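RNA polymerase sigma factor (Bartonella quintana, PDB 5UXX) probably directs RNA polymerase to selected promoters as a DNA-binding sigma factor of the ECF subfamily of the sigma-70 family. Local coordinates at residues A115-A120 with V149-N154; I121-I124 with G128-Y131. All blocks are in the same frame, centred on the assembly; numbering follows the deposited sequence.

Contact 1: residues A115-A120 with V149-N154; sequences ADQREA and VSRARN
Gln117 reaches from helix 115-125 onto the flank of helix 142-159, and its CB begins the contact at the methyl of Ala152, with CB to CB at 3.7 Å. The same methyl also lies 3.6 Å from the carbonyl O of Gln117, so Ala152 rests partly on side chain and partly on bare backbone. One bond further out, CG of Gln117 passes NH2 of Arg151 at 3.5 Å. Beyond CG the chain runs on extended (chi2 168°), which carries the amide to the Arg151 guanidinium; there the modelled amide is doubtful in its rotation and crowded against its neighbour. Arg151 comes in across the glutamine at about a right angle, a bend at chi3 turning its guanidinium towards Gln117. A turn further along helix 115-125, Ala120 CB packs on Val149 CG2 at 4.3 Å. The two segment axes pass 8.5 Å apart, nearly perpendicular at a crossing angle of -91°, and the small Ala120 and Ala152 in the interface probably help this close approach. Such a helix, set square across the long C-terminal helix, is consistent with the helical bundle of sigma-70 region 4.

Contact 2: residues I121-I124 with G128-Y131; sequences IILI and GFSY
Gly128 and Phe129 fold back on the last turns of helix 115-125, where the chain turns into the helix-turn-helix portion of sigma-70 region 4. Gly128 carries a positive phi (80°), a backbone shape that glycine adopts readily, and its N lies 3.3 Å from Leu123 O. At Phe129 the turn is fastened: its backbone N donates to Leu123 O over 3.2 Å, with an N-H...O angle of 160°. The oxygen also lies at the edge of the Phe129 ring, near its plane. CD2 of the ring packs against Leu123 CD2 at 3.7 Å, the two side chains slanting past each other, while Phe62 of helix 57-81 meets the ring edge-to-face. Ser130 is the N-cap of helix 131-138, its OG accepting from Asp133 N; its carbonyl O takes the tip of Ile124, with CD1 at 3.6 Å. Tyr131 then brings its CD1 to within 3.8 Å of Ile124 CD1, the side chains crossing at about a right angle. The CB of Ile124 points away from the loop, and the bend at CG1 (chi2 -65°) brings CD1 back to it. One water joins the end of the helix to the loop, giving one hydrogen to Ile124 O at 2.8 Å and the other to Phe129 O at 2.6 Å.

The two contacts share helix 115-125, contact 1 using its first half and contact 2 its second, with centres about 10 Å apart. Along the chain, contact 2 is nested in the loop closed by contact 1: the tight turn after helix 115-125 leads into helix 131-138, and then helix 142-159 comes back against the start. They also meet directly, as Val149 CG2 packs 3.8 Å from Ile124 CG1 and Ala152 CB lies equally close to Ile121 CB. The two contacts therefore share one apolar patch between helix 115-125 and helix 142-159; in relatives the latter, second helix of the helix-turn-helix, reads promoter DNA, while here another protein's chain packs on both contacts.

Contact 1: residues A115-A120 with V149-N154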
# COMPACT_ATOMS: atom_id res chain seq x y z
N ALA A 115 -1.89 -1.17 -12.89
CA ALA A 115 -1.34 -1.70 -11.65
C ALA A 115 -0.02 -1.02 -11.28
O ALA A 115 0.23 -0.72 -10.12
CB ALA A 115 -1.14 -3.20 -11.75
N ASP A 116 0.81 -0.77 -12.29
CA ASP A 116 2.11 -0.14 -12.08
C ASP A 116 1.98 1.32 -11.68
O ASP A 116 2.70 1.80 -10.80
CB ASP A 116 2.96 -0.26 -13.35
CG ASP A 116 3.48 -1.67 -13.57
OD1 ASP A 116 3.59 -2.42 -12.58
OD2 ASP A 116 3.78 -2.02 -14.73
N GLN A 117 1.06 2.04 -12.33
CA GLN A 117 0.84 3.45 -12.02
C GLN A 117 0.26 3.63 -10.62
O GLN A 117 0.68 4.52 -9.88
CB GLN A 117 -0.11 4.08 -13.04
CG GLN A 117 0.50 4.40 -14.39
CD GLN A 117 -0.55 4.73 -15.43
OE1 GLN A 117 -0.23 5.09 -16.56
NE2 GLN A 117 -1.81 4.60 -15.05
N ARG A 118 -0.70 2.78 -10.28
CA ARG A 118 -1.36 2.85 -8.98
C ARG A 118 -0.37 2.66 -7.83
O ARG A 118 -0.37 3.44 -6.88
CB ARG A 118 -2.47 1.80 -8.89
CG ARG A 118 -3.15 1.72 -7.53
CD ARG A 118 -4.50 1.00 -7.62
NE ARG A 118 -4.38 -0.34 -8.19
CZ ARG A 118 -4.74 -0.66 -9.43
NH1 ARG A 118 -5.24 0.27 -10.23
NH2 ARG A 118 -4.60 -1.90 -9.86
N GLU A 119 0.47 1.64 -7.94
CA GLU A 119 1.46 1.37 -6.90
C GLU A 119 2.50 2.48 -6.79
O GLU A 119 2.87 2.90 -5.69
CB GLU A 119 2.15 0.03 -7.15
CG GLU A 119 3.23 -0.28 -6.13
CD GLU A 119 3.81 -1.66 -6.32
OE1 GLU A 119 3.69 -2.22 -7.43
OE2 GLU A 119 4.40 -2.19 -5.35
N ALA A 120 2.99 2.94 -7.94
CA ALA A 120 4.02 3.98 -7.98
C ALA A 120 3.56 5.27 -7.32
O ALA A 120 4.29 5.86 -6.52
CB ALA A 120 4.44 4.24 -9.42
N VAL A 149 4.96 7.73 -12.20
CA VAL A 149 4.41 8.74 -11.31
C VAL A 149 3.77 9.88 -12.11
O VAL A 149 2.67 10.33 -11.80
CB VAL A 149 5.49 9.32 -10.36
CG1 VAL A 149 5.03 10.63 -9.74
CG2 VAL A 149 5.84 8.31 -9.28
N SER A 150 4.47 10.32 -13.15
CA SER A 150 3.98 11.41 -14.00
C SER A 150 2.69 11.04 -14.72
O SER A 150 1.75 11.83 -14.77
CB SER A 150 5.05 11.81 -15.02
OG SER A 150 6.14 12.46 -14.38
N ARG A 151 2.65 9.84 -15.30
CA ARG A 151 1.46 9.38 -16.01
C ARG A 151 0.29 9.17 -15.05
O ARG A 151 -0.85 9.52 -15.37
CB ARG A 151 1.75 8.08 -16.78
CG ARG A 151 2.69 8.27 -17.96
CD ARG A 151 2.95 6.98 -18.73
NE ARG A 151 3.64 5.96 -17.93
CZ ARG A 151 3.05 4.89 -17.42
NH1 ARG A 151 3.75 4.02 -16.71
NH2 ARG A 151 1.75 4.69 -17.61
N ALA A 152 0.57 8.60 -13.88
CA ALA A 152 -0.46 8.38 -12.87
C ALA A 152 -1.02 9.69 -12.35
O ALA A 152 -2.23 9.82 -12.14
CB ALA A 152 0.09 7.55 -11.73
N ARG A 153 -0.14 10.66 -12.13
CA ARG A 153 -0.55 11.96 -11.62
C ARG A 153 -1.47 12.68 -12.61
O ARG A 153 -2.52 13.20 -12.22
CB ARG A 153 0.67 12.83 -11.30
CG ARG A 153 0.33 14.16 -10.65
CD ARG A 153 1.27 15.26 -11.10
NE ARG A 153 0.77 16.58 -10.70
CZ ARG A 153 1.43 17.72 -10.91
NH1 ARG A 153 2.62 17.70 -11.50
NH2 ARG A 153 0.90 18.87 -10.52
N ASN A 154 -1.08 12.69 -13.88
CA ASN A 154 -1.87 13.37 -14.91
C ASN A 154 -3.22 12.71 -15.13
O ASN A 154 -4.21 13.39 -15.42
CB ASN A 154 -1.09 13.41 -16.23
CG ASN A 154 0.08 14.37 -16.18
OD1 ASN A 154 0.12 15.29 -15.37
ND2 ASN A 154 1.05 14.16 -17.07

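Contact 2: residues I121-I124 with G128-Y131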
# COMPACT_ATOMS: atom_id res chain seq x y z
N ILE A 121 2.35 5.71 -7.64
CA ILE A 121 1.84 6.98 -7.12
C ILE A 121 1.51 6.86 -5.63
O ILE A 121 1.55 7.86 -4.91
CB ILE A 121 0.59 7.45 -7.91
CG1 ILE A 121 0.28 8.92 -7.60
CG2 ILE A 121 -0.62 6.57 -7.63
CD1 ILE A 121 1.38 9.87 -8.02
N ILE A 122 1.20 5.65 -5.18
CA ILE A 122 0.96 5.42 -3.75
C ILE A 122 2.28 5.43 -2.98
O ILE A 122 2.39 6.07 -1.94
CB ILE A 122 0.23 4.08 -3.51
CG1 ILE A 122 -1.22 4.18 -3.99
CG2 ILE A 122 0.26 3.71 -2.04
CD1 ILE A 122 -2.00 5.29 -3.32
N LEU A 123 3.27 4.72 -3.50
CA LEU A 123 4.59 4.64 -2.86
C LEU A 123 5.25 6.01 -2.76
O LEU A 123 5.83 6.35 -1.73
CB LEU A 123 5.50 3.68 -3.62
CG LEU A 123 5.18 2.19 -3.52
CD1 LEU A 123 6.10 1.39 -4.43
CD2 LEU A 123 5.30 1.71 -2.08
N ILE A 124 5.16 6.79 -3.83
CA ILE A 124 5.81 8.09 -3.89
C ILE A 124 4.94 9.20 -3.30
O ILE A 124 5.41 10.00 -2.49
CB ILE A 124 6.17 8.46 -5.35
CG1 ILE A 124 7.23 7.50 -5.89
CG2 ILE A 124 6.66 9.89 -5.43
CD1 ILE A 124 8.56 7.61 -5.17
N GLY A 128 5.57 8.00 1.17
CA GLY A 128 6.71 8.80 1.57
C GLY A 128 8.07 8.21 1.22
O GLY A 128 9.08 8.58 1.82
N PHE A 129 8.10 7.31 0.24
CA PHE A 129 9.36 6.73 -0.21
C PHE A 129 10.06 7.62 -1.21
O PHE A 129 9.43 8.40 -1.93
CB PHE A 129 9.13 5.35 -0.83
CG PHE A 129 8.73 4.29 0.16
CD1 PHE A 129 9.64 3.81 1.09
CD2 PHE A 129 7.45 3.77 0.16
CE1 PHE A 129 9.28 2.84 2.00
CE2 PHE A 129 7.08 2.80 1.07
CZ PHE A 129 7.99 2.33 1.99
N SER A 130 11.39 7.52 -1.26
CA SER A 130 12.17 8.20 -2.28
C SER A 130 12.03 7.45 -3.60
O SER A 130 11.55 6.32 -3.62
CB SER A 130 13.64 8.28 -1.87
OG SER A 130 14.22 6.99 -1.78
N TYR A 131 12.44 8.08 -4.70
CA TYR A 131 12.42 7.43 -6.00
C TYR A 131 13.31 6.19 -5.98
O TYR A 131 12.98 5.17 -6.57
CB TYR A 131 12.86 8.39 -7.10
CG TYR A 131 11.90 9.53 -7.35
CD1 TYR A 131 10.62 9.29 -7.83
CD2 TYR A 131 12.28 10.84 -7.10
CE1 TYR A 131 9.74 10.33 -8.06
CE2 TYR A 131 11.40 11.89 -7.33
CZ TYR A 131 10.14 11.63 -7.81
OH TYR A 131 9.26 12.67 -8.03
O HOH W 1 7.84 10.40 -1.23